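Local atomic coordinates of protein RIF2 (Saccharomyces cerevisiae, PDB entry 4BJ1), a protein that takes part in transcriptional silencing and telomere length regulation in yeast, interacting with RIF1 and the C-terminus of RAP1. Residues 12-17 with 286-291; 23-28 with 57-62; 146-151 with 187-192; 225-230 with 269-274. One frame throughout, in Å; residues are numbered along the deposited sequence.

Interaction 2 sits nearly at the middle of the chain, its centre about 4 Å from the chain's own, and the others are arranged about it. Helix 10-26 carries one side of both interaction 1 and interaction 2, whose centres lie about 20 Å apart, and both contacts reach the second subunit. Y61 of interaction 2 meets interaction 3, its OH 2.9 Å from K150 NZ, and H57 meets interaction 4, its CE1 3.0 Å from P274 O. The strand pair of interaction 3 and the helix pair of interaction 1 are on opposite sides of the chain's centre, about 35 Å apart between centres. Interaction 4 belongs to the lid, as does segment 286-291.

Interaction 1. Residues 12-17 with 286-291; sequences KFKSMA and EIIVQS
K14 and A17 of helix 10-26 pack on the last turn of helix 276-290, part of the AAA+ lid, in a near-antiparallel helix pair. The segment axes come within 9.9 Å at 151°. K14 does most of the work. With its CG anti to the backbone N (chi1 -178°) and the chain extended from there, the lysine runs alongside I288, the two side chains sliding past each other in opposite directions. K14 CG lies 4.0 Å from I288 CG2, and K14 CD passes 3.8 Å from I288 O, a carbonyl that is also hydrogen-bonded to Y10 OH. The lysine ends in a hydrogen bond from K14 NZ to V289 O, 3.1 Å long, arriving in the carbonyl plane on a lone pair. S291 O is a more distant neighbour, 3.7 Å from K14 NZ. One turn further along, A17 CB touches I288 CD1 at 4.3 Å. Where the second helix stops, S291 turns its OG back to I287 O at 2.7 Å, and S291 N reaches the same oxygen from the opposite face. The second subunit closes in here too, its N282 packing on K14. A buried ammonium thus meets the carbonyl end of a helix, where the partial negative charge of the helix dipole would be expected to favour the protonated lysine, while its CG rests on I288 CG2.

Interaction 2. Residues 23-28 with 57-62; sequences TNYLSI and HIHQYA
Y25, near the end of helix 10-26, and H59, in the first turn of helix 58-74, form a T-shaped aromatic pair, with the imidazole edge toward the phenol face. The centroids are 4.8 Å apart and the planes stand at 62°. H59 CD2 makes the touch, 3.6 Å from Y25 CD1 and displaced toward the rim of the ring. Y25, with CG anti to its backbone N (chi1 -176°), carries its ring to H59, and the side chains slide past one another in opposite directions. On the far end of the phenol, Y25 OH sits 3.9 Å from I58 CG2 and bonds to T278. Next to the pair, A62 CB packs on L26 CD2 at 3.8 Å and on the Y25 ring. The polar side of the contact is slacker. H59 NE2 lies 2.8 Å from Y25 O, but the hydrogen bond is bent and weak; a water in the plane of the imidazole lies 2.8 Å from H59 NE2 and 3.1 Å from S27 O, and probably links them. F277 stacks on H59, F281 meets Y25, and Q11 of the second subunit packs on Y25. In chain order helix 58-74 directly follows strand 48-53, the place held by the P-loop and its helix in AAA+ and other ASCE proteins, and here the start of that helix packs through H59 on Y25 of helix 10-26.

Interaction 3. Residues 146-151 with 187-192; sequences IVYFKF and KVLIYS
Strands 146-151 and 187-192 run parallel in register, Y148 beside K187 through F151 beside I190, their axes 4.8 Å apart at 15°. Five backbone hydrogen bonds join them, zigzagging from K187 N to V147 O at 3.0 Å up to Y191 N to F151 O at 3.0 Å, and four CA-H...O contacts fill in between. On the face bearing Y148, L189 crosses the phenol at about a right angle, with L189 CD2 3.6 Å from Y148 CE1. In K187, chi1 (-44°) sets CG beside I146 CG2 at 3.8 Å; a bend at chi2 then turns the rest of the chain, whose NZ is bonded to the carbonyls of N41 and K46. Further along, K150 CG comes 4.2 Å from the edge of Y191 at CE1. The face of F149 and F151 is apolar: I190 CG2 meets the edge of F151 at CD2, 3.7 Å away, and V188 CG2 abuts F149 CD2 at 4.1 Å. These are central strands of the five-stranded AAA+ sheet, between strands 78-83 and 48-53. Helix 58-74 covers the Y148 and L189 face, and helix 165-180 the F149 and V188 face.

Interaction 4. Residues 225-230 with 269-274; sequences QEQEYL and FLKVFP
Q227 bends at chi2 (65°) and K271 stretches out beyond CG, which itself stands anti to the carbonyl carbon (chi1 -62°); together these turns bring the glutamine amide against the lysine's methylenes. The two side chains cross at about a right angle. Both ends of the amide touch the same carbon, Q227 OE1 at 3.4 Å and Q227 NE2 at 3.5 Å from K271 CG, and Q227 NE2 also lies 3.7 Å from K271 CE. This is van der Waals contact rather than polar pairing. The amide nitrogen has its hydrogen bond elsewhere, to the carbonyl of F267 one turn back in helix 262-272, and that bond would fix how the amide is turned while the lysine chain lies across it. E226, one residue earlier, points its carboxylate toward the end of the same helix. E226 OE2 sits 3.5 Å from K271 CA and 3.6 Å from L270 O, an oxygen-to-oxygen approach without a hydrogen bond. With carbonyls gathered at that helix end, the carboxylate may be slightly harder to ionise there. The apolar part lies deeper, where L230 CD1 meets L270 CB at 4.1 Å and the two leucines pass at a slant; P276, F277 and L280 of the next helix close over L230. No hydrogen bond joins the two segments directly. The contact joins helices 223-233 and 262-272 within the AAA+ lid, a small helical domain, with helix 276-290 packed on L230.

Interaction 1. Residues 12-17 with 286-291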
# COMPACT_ATOMS: atom_id res chain seq x y z
N LYS A 12 13.38 4.25 4.56
CA LYS A 12 13.00 3.12 3.71
C LYS A 12 12.03 2.21 4.48
O LYS A 12 10.97 1.88 3.94
CB LYS A 12 14.23 2.34 3.20
CG LYS A 12 13.84 1.20 2.28
CD LYS A 12 14.99 0.69 1.41
CE LYS A 12 15.77 -0.48 1.98
NZ LYS A 12 14.91 -1.65 2.24
N PHE A 13 12.36 1.86 5.76
CA PHE A 13 11.55 1.04 6.65
C PHE A 13 10.24 1.75 6.92
O PHE A 13 9.18 1.17 6.68
CB PHE A 13 12.28 0.76 7.97
CG PHE A 13 11.52 -0.21 8.85
CD1 PHE A 13 11.63 -1.58 8.65
CD2 PHE A 13 10.62 0.25 9.80
CE1 PHE A 13 10.85 -2.47 9.40
CE2 PHE A 13 9.85 -0.64 10.56
CZ PHE A 13 9.98 -2.00 10.37
N LYS A 14 10.31 3.01 7.41
CA LYS A 14 9.18 3.87 7.76
C LYS A 14 8.15 3.86 6.65
O LYS A 14 7.00 3.50 6.91
CB LYS A 14 9.68 5.29 8.04
CG LYS A 14 8.60 6.28 8.47
CD LYS A 14 9.24 7.43 9.20
CE LYS A 14 8.38 8.63 9.29
NZ LYS A 14 9.18 9.78 9.78
N SER A 15 8.57 4.24 5.41
CA SER A 15 7.67 4.33 4.27
C SER A 15 7.04 2.96 3.92
O SER A 15 5.84 2.90 3.60
CB SER A 15 8.39 4.93 3.07
OG SER A 15 9.31 4.00 2.52
N MET A 16 7.83 1.88 3.99
CA MET A 16 7.38 0.53 3.66
C MET A 16 6.44 -0.02 4.73
O MET A 16 5.48 -0.74 4.41
CB MET A 16 8.57 -0.40 3.44
CG MET A 16 9.19 -0.28 2.06
SD MET A 16 10.52 -1.49 1.85
CE MET A 16 11.08 -1.08 0.24
N ALA A 17 6.73 0.31 6.01
CA ALA A 17 5.94 -0.11 7.16
C ALA A 17 4.61 0.63 7.09
O ALA A 17 3.56 0.00 7.25
CB ALA A 17 6.67 0.21 8.46
N GLU A 286 1.07 6.37 14.37
CA GLU A 286 1.72 7.41 15.17
C GLU A 286 3.12 7.04 15.60
O GLU A 286 4.03 7.81 15.33
CB GLU A 286 0.88 7.78 16.39
CG GLU A 286 -0.27 8.71 16.05
CD GLU A 286 -1.14 9.07 17.24
OE1 GLU A 286 -0.60 9.15 18.37
OE2 GLU A 286 -2.35 9.31 17.03
N ILE A 287 3.31 5.86 16.24
CA ILE A 287 4.65 5.44 16.66
C ILE A 287 5.61 5.38 15.47
O ILE A 287 6.72 5.89 15.59
CB ILE A 287 4.74 4.16 17.54
CG1 ILE A 287 4.28 2.90 16.79
CG2 ILE A 287 4.00 4.32 18.88
CD1 ILE A 287 4.61 1.63 17.44
N ILE A 288 5.16 4.85 14.30
CA ILE A 288 6.00 4.78 13.09
C ILE A 288 6.34 6.18 12.60
O ILE A 288 7.51 6.49 12.50
CB ILE A 288 5.41 3.85 11.95
CG1 ILE A 288 5.22 2.39 12.48
CG2 ILE A 288 6.29 3.89 10.70
CD1 ILE A 288 4.32 1.54 11.75
N VAL A 289 5.32 7.02 12.33
CA VAL A 289 5.45 8.41 11.85
C VAL A 289 6.35 9.25 12.79
O VAL A 289 7.34 9.81 12.31
CB VAL A 289 4.06 9.04 11.59
CG1 VAL A 289 4.11 10.56 11.63
CG2 VAL A 289 3.47 8.56 10.27
N GLN A 290 6.04 9.30 14.11
CA GLN A 290 6.78 10.08 15.10
C GLN A 290 8.23 9.66 15.32
O GLN A 290 9.01 10.48 15.79
CB GLN A 290 6.08 10.07 16.45
CG GLN A 290 4.72 10.75 16.46
CD GLN A 290 3.89 10.27 17.64
OE1 GLN A 290 2.69 10.53 17.69
NE2 GLN A 290 4.51 9.56 18.60
N SER A 291 8.58 8.39 15.06
CA SER A 291 9.94 7.92 15.24
C SER A 291 10.82 8.40 14.11
O SER A 291 10.41 8.34 12.95
CB SER A 291 10.00 6.40 15.33
OG SER A 291 9.30 5.94 16.47

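Interaction 2. Residues 23-28 with 57-62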
# COMPACT_ATOMS: atom_id res chain seq x y z
N THR A 23 -2.08 -1.47 3.99
CA THR A 23 -2.49 -2.69 3.29
C THR A 23 -3.08 -3.75 4.23
O THR A 23 -4.13 -4.31 3.92
CB THR A 23 -1.29 -3.21 2.49
OG1 THR A 23 -1.00 -2.22 1.51
CG2 THR A 23 -1.56 -4.52 1.81
N ASN A 24 -2.39 -4.03 5.35
CA ASN A 24 -2.80 -4.99 6.37
C ASN A 24 -4.17 -4.67 6.91
O ASN A 24 -5.00 -5.56 6.93
CB ASN A 24 -1.78 -5.08 7.50
CG ASN A 24 -0.51 -5.80 7.13
OD1 ASN A 24 -0.37 -6.37 6.05
ND2 ASN A 24 0.45 -5.80 8.01
N TYR A 25 -4.43 -3.40 7.29
CA TYR A 25 -5.73 -2.93 7.76
C TYR A 25 -6.80 -3.20 6.71
O TYR A 25 -7.82 -3.82 7.03
CB TYR A 25 -5.67 -1.43 8.03
CG TYR A 25 -6.91 -0.79 8.62
CD1 TYR A 25 -7.14 -0.82 9.99
CD2 TYR A 25 -7.75 -0.00 7.83
CE1 TYR A 25 -8.23 -0.16 10.56
CE2 TYR A 25 -8.83 0.69 8.39
CZ TYR A 25 -9.07 0.59 9.76
OH TYR A 25 -10.13 1.25 10.34
N LEU A 26 -6.55 -2.80 5.45
CA LEU A 26 -7.53 -2.95 4.36
C LEU A 26 -7.72 -4.38 3.84
O LEU A 26 -8.57 -4.61 2.96
CB LEU A 26 -7.20 -2.01 3.20
CG LEU A 26 -7.04 -0.54 3.53
CD1 LEU A 26 -6.42 0.19 2.36
CD2 LEU A 26 -8.36 0.08 3.99
N SER A 27 -6.95 -5.34 4.37
CA SER A 27 -6.99 -6.75 4.00
C SER A 27 -8.32 -7.39 4.37
O SER A 27 -8.87 -7.11 5.45
CB SER A 27 -5.83 -7.50 4.64
OG SER A 27 -5.97 -8.91 4.58
N ILE A 28 -8.83 -8.25 3.47
CA ILE A 28 -10.07 -9.04 3.64
C ILE A 28 -9.74 -10.54 3.49
O ILE A 28 -10.55 -11.32 2.98
CB ILE A 28 -11.25 -8.53 2.74
CG1 ILE A 28 -10.86 -8.35 1.28
CG2 ILE A 28 -11.82 -7.22 3.28
CD1 ILE A 28 -11.41 -9.30 0.37
N HIS A 57 -18.02 -2.53 11.79
CA HIS A 57 -16.79 -1.80 12.01
C HIS A 57 -16.33 -1.03 10.82
O HIS A 57 -16.46 -1.47 9.68
CB HIS A 57 -15.70 -2.77 12.49
CG HIS A 57 -16.12 -3.52 13.71
ND1 HIS A 57 -16.09 -2.93 14.96
CD2 HIS A 57 -16.66 -4.76 13.81
CE1 HIS A 57 -16.54 -3.86 15.79
NE2 HIS A 57 -16.91 -4.97 15.14
N ILE A 58 -15.76 0.14 11.10
CA ILE A 58 -15.25 0.98 10.03
C ILE A 58 -14.10 0.26 9.30
O ILE A 58 -14.01 0.37 8.08
CB ILE A 58 -14.91 2.41 10.51
CG1 ILE A 58 -14.86 3.36 9.33
CG2 ILE A 58 -13.68 2.49 11.41
CD1 ILE A 58 -16.14 3.32 8.64
N HIS A 59 -13.31 -0.55 10.05
CA HIS A 59 -12.24 -1.40 9.54
C HIS A 59 -12.74 -2.31 8.44
O HIS A 59 -12.06 -2.47 7.42
CB HIS A 59 -11.65 -2.25 10.68
CG HIS A 59 -10.80 -3.38 10.21
ND1 HIS A 59 -11.13 -4.69 10.47
CD2 HIS A 59 -9.67 -3.37 9.46
CE1 HIS A 59 -10.20 -5.42 9.90
NE2 HIS A 59 -9.30 -4.67 9.27
N GLN A 60 -13.91 -2.94 8.65
CA GLN A 60 -14.55 -3.88 7.74
C GLN A 60 -15.02 -3.17 6.49
O GLN A 60 -14.76 -3.66 5.40
CB GLN A 60 -15.75 -4.56 8.41
CG GLN A 60 -15.38 -5.34 9.66
CD GLN A 60 -16.58 -5.99 10.26
OE1 GLN A 60 -17.48 -5.33 10.77
NE2 GLN A 60 -16.61 -7.30 10.24
N TYR A 61 -15.74 -2.05 6.65
CA TYR A 61 -16.26 -1.22 5.57
C TYR A 61 -15.12 -0.80 4.63
O TYR A 61 -15.24 -1.01 3.41
CB TYR A 61 -16.95 0.01 6.17
CG TYR A 61 -17.45 1.02 5.15
CD1 TYR A 61 -18.10 0.60 3.98
CD2 TYR A 61 -17.35 2.39 5.39
CE1 TYR A 61 -18.54 1.52 3.03
CE2 TYR A 61 -17.84 3.32 4.48
CZ TYR A 61 -18.42 2.88 3.29
OH TYR A 61 -18.86 3.79 2.37
N ALA A 62 -14.01 -0.24 5.20
CA ALA A 62 -12.83 0.18 4.43
C ALA A 62 -12.26 -1.01 3.61
O ALA A 62 -11.95 -0.85 2.43
CB ALA A 62 -11.78 0.76 5.37
O HOH W 1 -7.58 -6.66 8.23

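Interaction 3. Residues 146-151 with 187-192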
# COMPACT_ATOMS: atom_id res chain seq x y z
N ILE A 146 -21.19 -0.04 -16.93
CA ILE A 146 -21.57 -0.59 -15.63
C ILE A 146 -21.71 0.59 -14.70
O ILE A 146 -20.78 1.38 -14.53
CB ILE A 146 -20.59 -1.66 -15.08
CG1 ILE A 146 -20.73 -2.99 -15.84
CG2 ILE A 146 -20.81 -1.88 -13.58
CD1 ILE A 146 -19.60 -4.04 -15.56
N VAL A 147 -22.90 0.72 -14.12
CA VAL A 147 -23.22 1.76 -13.17
C VAL A 147 -23.15 1.10 -11.81
O VAL A 147 -23.84 0.10 -11.60
CB VAL A 147 -24.62 2.31 -13.39
CG1 VAL A 147 -24.71 3.74 -12.90
CG2 VAL A 147 -25.01 2.24 -14.85
N TYR A 148 -22.31 1.61 -10.92
CA TYR A 148 -22.19 1.08 -9.57
C TYR A 148 -22.79 2.10 -8.66
O TYR A 148 -22.23 3.19 -8.52
CB TYR A 148 -20.74 0.69 -9.21
CG TYR A 148 -20.36 0.85 -7.75
CD1 TYR A 148 -21.08 0.20 -6.74
CD2 TYR A 148 -19.27 1.63 -7.37
CE1 TYR A 148 -20.74 0.37 -5.39
CE2 TYR A 148 -18.91 1.78 -6.03
CZ TYR A 148 -19.64 1.15 -5.04
OH TYR A 148 -19.26 1.30 -3.72
N PHE A 149 -23.96 1.77 -8.11
CA PHE A 149 -24.72 2.58 -7.16
C PHE A 149 -24.31 2.13 -5.78
O PHE A 149 -24.35 0.94 -5.49
CB PHE A 149 -26.23 2.39 -7.35
CG PHE A 149 -26.78 2.77 -8.70
CD1 PHE A 149 -27.23 4.06 -8.95
CD2 PHE A 149 -26.92 1.81 -9.71
CE1 PHE A 149 -27.78 4.40 -10.20
CE2 PHE A 149 -27.44 2.16 -10.96
CZ PHE A 149 -27.88 3.44 -11.18
N LYS A 150 -23.89 3.07 -4.94
CA LYS A 150 -23.41 2.76 -3.60
C LYS A 150 -24.30 3.41 -2.57
O LYS A 150 -24.56 4.61 -2.65
CB LYS A 150 -21.94 3.22 -3.47
CG LYS A 150 -21.37 3.25 -2.05
CD LYS A 150 -20.41 4.41 -1.91
CE LYS A 150 -19.71 4.43 -0.58
NZ LYS A 150 -18.59 3.44 -0.51
N PHE A 151 -24.78 2.62 -1.59
CA PHE A 151 -25.62 3.11 -0.51
C PHE A 151 -25.09 2.58 0.81
O PHE A 151 -24.85 1.39 0.94
CB PHE A 151 -27.10 2.75 -0.73
CG PHE A 151 -28.00 3.33 0.33
CD1 PHE A 151 -28.27 4.70 0.37
CD2 PHE A 151 -28.56 2.53 1.32
CE1 PHE A 151 -29.08 5.25 1.37
CE2 PHE A 151 -29.37 3.08 2.32
CZ PHE A 151 -29.61 4.44 2.34
N LYS A 187 -24.88 -2.46 -10.55
CA LYS A 187 -24.40 -3.14 -9.35
C LYS A 187 -24.78 -2.25 -8.20
O LYS A 187 -24.15 -1.21 -7.99
CB LYS A 187 -22.87 -3.41 -9.40
CG LYS A 187 -22.31 -3.95 -10.73
CD LYS A 187 -22.74 -5.38 -11.11
CE LYS A 187 -22.09 -5.77 -12.42
NZ LYS A 187 -22.03 -7.25 -12.62
N VAL A 188 -25.87 -2.59 -7.50
CA VAL A 188 -26.34 -1.85 -6.34
C VAL A 188 -25.67 -2.49 -5.13
O VAL A 188 -25.80 -3.70 -4.93
CB VAL A 188 -27.88 -1.82 -6.22
CG1 VAL A 188 -28.33 -0.95 -5.05
CG2 VAL A 188 -28.50 -1.31 -7.50
N LEU A 189 -24.89 -1.70 -4.38
CA LEU A 189 -24.16 -2.21 -3.21
C LEU A 189 -24.61 -1.45 -1.99
O LEU A 189 -24.41 -0.24 -1.89
CB LEU A 189 -22.62 -2.14 -3.41
CG LEU A 189 -21.91 -3.30 -4.19
CD1 LEU A 189 -22.39 -3.43 -5.62
CD2 LEU A 189 -20.43 -3.07 -4.27
N ILE A 190 -25.32 -2.16 -1.10
CA ILE A 190 -25.84 -1.60 0.14
C ILE A 190 -25.04 -2.18 1.29
O ILE A 190 -24.84 -3.39 1.34
CB ILE A 190 -27.38 -1.79 0.31
CG1 ILE A 190 -28.17 -1.34 -0.93
CG2 ILE A 190 -27.89 -1.06 1.55
CD1 ILE A 190 -28.80 -2.43 -1.58
N TYR A 191 -24.57 -1.30 2.20
CA TYR A 191 -23.80 -1.61 3.41
C TYR A 191 -24.69 -1.28 4.60
O TYR A 191 -25.08 -0.11 4.75
CB TYR A 191 -22.52 -0.76 3.49
CG TYR A 191 -21.55 -0.91 2.33
CD1 TYR A 191 -21.66 -0.11 1.19
CD2 TYR A 191 -20.47 -1.78 2.40
CE1 TYR A 191 -20.77 -0.23 0.13
CE2 TYR A 191 -19.55 -1.89 1.36
CZ TYR A 191 -19.71 -1.12 0.22
OH TYR A 191 -18.81 -1.23 -0.83
N SER A 192 -25.03 -2.29 5.43
CA SER A 192 -25.89 -2.07 6.60
C SER A 192 -25.39 -2.81 7.90
O SER A 192 -24.37 -3.52 7.84
CB SER A 192 -27.33 -2.41 6.27
OG SER A 192 -28.21 -1.65 7.08

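Interaction 4. Residues 225-230 with 269-274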
# COMPACT_ATOMS: atom_id res chain seq x y z
N GLN A 225 -9.72 -15.11 17.30
CA GLN A 225 -9.57 -14.74 15.89
C GLN A 225 -9.08 -13.27 15.79
O GLN A 225 -8.08 -12.99 15.12
CB GLN A 225 -10.91 -14.87 15.13
CG GLN A 225 -11.39 -16.28 14.87
CD GLN A 225 -12.65 -16.26 14.04
OE1 GLN A 225 -13.77 -16.05 14.54
NE2 GLN A 225 -12.50 -16.44 12.74
N GLU A 226 -9.77 -12.36 16.49
CA GLU A 226 -9.50 -10.93 16.56
C GLU A 226 -8.02 -10.68 16.97
O GLU A 226 -7.26 -10.10 16.21
CB GLU A 226 -10.56 -10.29 17.48
CG GLU A 226 -10.31 -8.88 17.99
CD GLU A 226 -10.89 -8.67 19.38
OE1 GLU A 226 -12.11 -8.40 19.48
OE2 GLU A 226 -10.13 -8.82 20.37
N GLN A 227 -7.60 -11.24 18.12
CA GLN A 227 -6.24 -11.16 18.65
C GLN A 227 -5.18 -11.63 17.62
O GLN A 227 -4.20 -10.93 17.39
CB GLN A 227 -6.16 -11.97 19.96
CG GLN A 227 -5.40 -11.26 21.08
CD GLN A 227 -6.02 -9.99 21.62
OE1 GLN A 227 -7.13 -9.56 21.25
NE2 GLN A 227 -5.30 -9.35 22.51
N GLU A 228 -5.44 -12.78 16.97
CA GLU A 228 -4.59 -13.38 15.94
C GLU A 228 -4.42 -12.44 14.74
O GLU A 228 -3.29 -12.28 14.25
CB GLU A 228 -5.19 -14.72 15.51
CG GLU A 228 -4.32 -15.55 14.58
CD GLU A 228 -5.09 -16.53 13.71
OE1 GLU A 228 -5.96 -17.26 14.24
OE2 GLU A 228 -4.81 -16.56 12.49
N TYR A 229 -5.52 -11.81 14.29
CA TYR A 229 -5.51 -10.90 13.15
C TYR A 229 -4.97 -9.52 13.47
O TYR A 229 -4.42 -8.87 12.59
CB TYR A 229 -6.90 -10.81 12.51
CG TYR A 229 -7.25 -12.05 11.73
CD1 TYR A 229 -6.42 -12.52 10.71
CD2 TYR A 229 -8.42 -12.75 11.99
CE1 TYR A 229 -6.74 -13.67 9.99
CE2 TYR A 229 -8.75 -13.91 11.28
CZ TYR A 229 -7.91 -14.36 10.27
OH TYR A 229 -8.24 -15.48 9.55
N LEU A 230 -5.09 -9.07 14.72
CA LEU A 230 -4.54 -7.78 15.14
C LEU A 230 -3.01 -7.87 15.16
O LEU A 230 -2.34 -6.91 14.79
CB LEU A 230 -5.06 -7.38 16.52
CG LEU A 230 -6.49 -6.89 16.62
CD1 LEU A 230 -7.00 -7.06 18.02
CD2 LEU A 230 -6.61 -5.43 16.18
N PHE A 269 -6.31 -4.72 26.34
CA PHE A 269 -7.33 -3.68 26.22
C PHE A 269 -8.12 -3.85 24.91
O PHE A 269 -9.33 -3.69 24.92
CB PHE A 269 -6.71 -2.27 26.32
CG PHE A 269 -7.62 -1.11 25.93
CD1 PHE A 269 -8.57 -0.62 26.81
CD2 PHE A 269 -7.52 -0.52 24.67
CE1 PHE A 269 -9.41 0.45 26.45
CE2 PHE A 269 -8.33 0.55 24.32
CZ PHE A 269 -9.28 1.02 25.21
N LEU A 270 -7.43 -4.17 23.78
CA LEU A 270 -8.08 -4.37 22.47
C LEU A 270 -9.15 -5.51 22.51
O LEU A 270 -10.10 -5.48 21.72
CB LEU A 270 -7.06 -4.55 21.31
CG LEU A 270 -6.02 -3.43 21.06
CD1 LEU A 270 -4.98 -3.87 20.08
CD2 LEU A 270 -6.65 -2.15 20.53
N LYS A 271 -9.03 -6.46 23.50
CA LYS A 271 -10.00 -7.56 23.67
C LYS A 271 -11.37 -6.98 24.05
O LYS A 271 -12.40 -7.49 23.58
CB LYS A 271 -9.56 -8.58 24.73
CG LYS A 271 -8.28 -9.33 24.43
CD LYS A 271 -8.08 -10.48 25.44
CE LYS A 271 -6.84 -11.31 25.18
NZ LYS A 271 -6.55 -12.24 26.29
N VAL A 272 -11.39 -5.90 24.87
CA VAL A 272 -12.61 -5.23 25.34
C VAL A 272 -13.01 -4.01 24.48
O VAL A 272 -14.19 -3.66 24.43
CB VAL A 272 -12.56 -4.88 26.85
CG1 VAL A 272 -12.33 -6.13 27.68
CG2 VAL A 272 -11.52 -3.82 27.18
N PHE A 273 -12.04 -3.37 23.81
CA PHE A 273 -12.32 -2.19 23.00
C PHE A 273 -13.28 -2.50 21.80
O PHE A 273 -13.08 -3.54 21.15
CB PHE A 273 -11.02 -1.48 22.57
CG PHE A 273 -11.31 -0.10 22.03
CD1 PHE A 273 -11.62 0.95 22.89
CD2 PHE A 273 -11.36 0.12 20.66
CE1 PHE A 273 -11.96 2.21 22.38
CE2 PHE A 273 -11.70 1.38 20.15
CZ PHE A 273 -12.01 2.41 21.02
N PRO A 274 -14.33 -1.66 21.53
CA PRO A 274 -15.27 -1.96 20.44
C PRO A 274 -14.71 -1.92 19.02
O PRO A 274 -15.21 -2.65 18.18
CB PRO A 274 -16.37 -0.90 20.61
CG PRO A 274 -15.70 0.20 21.28
CD PRO A 274 -14.75 -0.43 22.24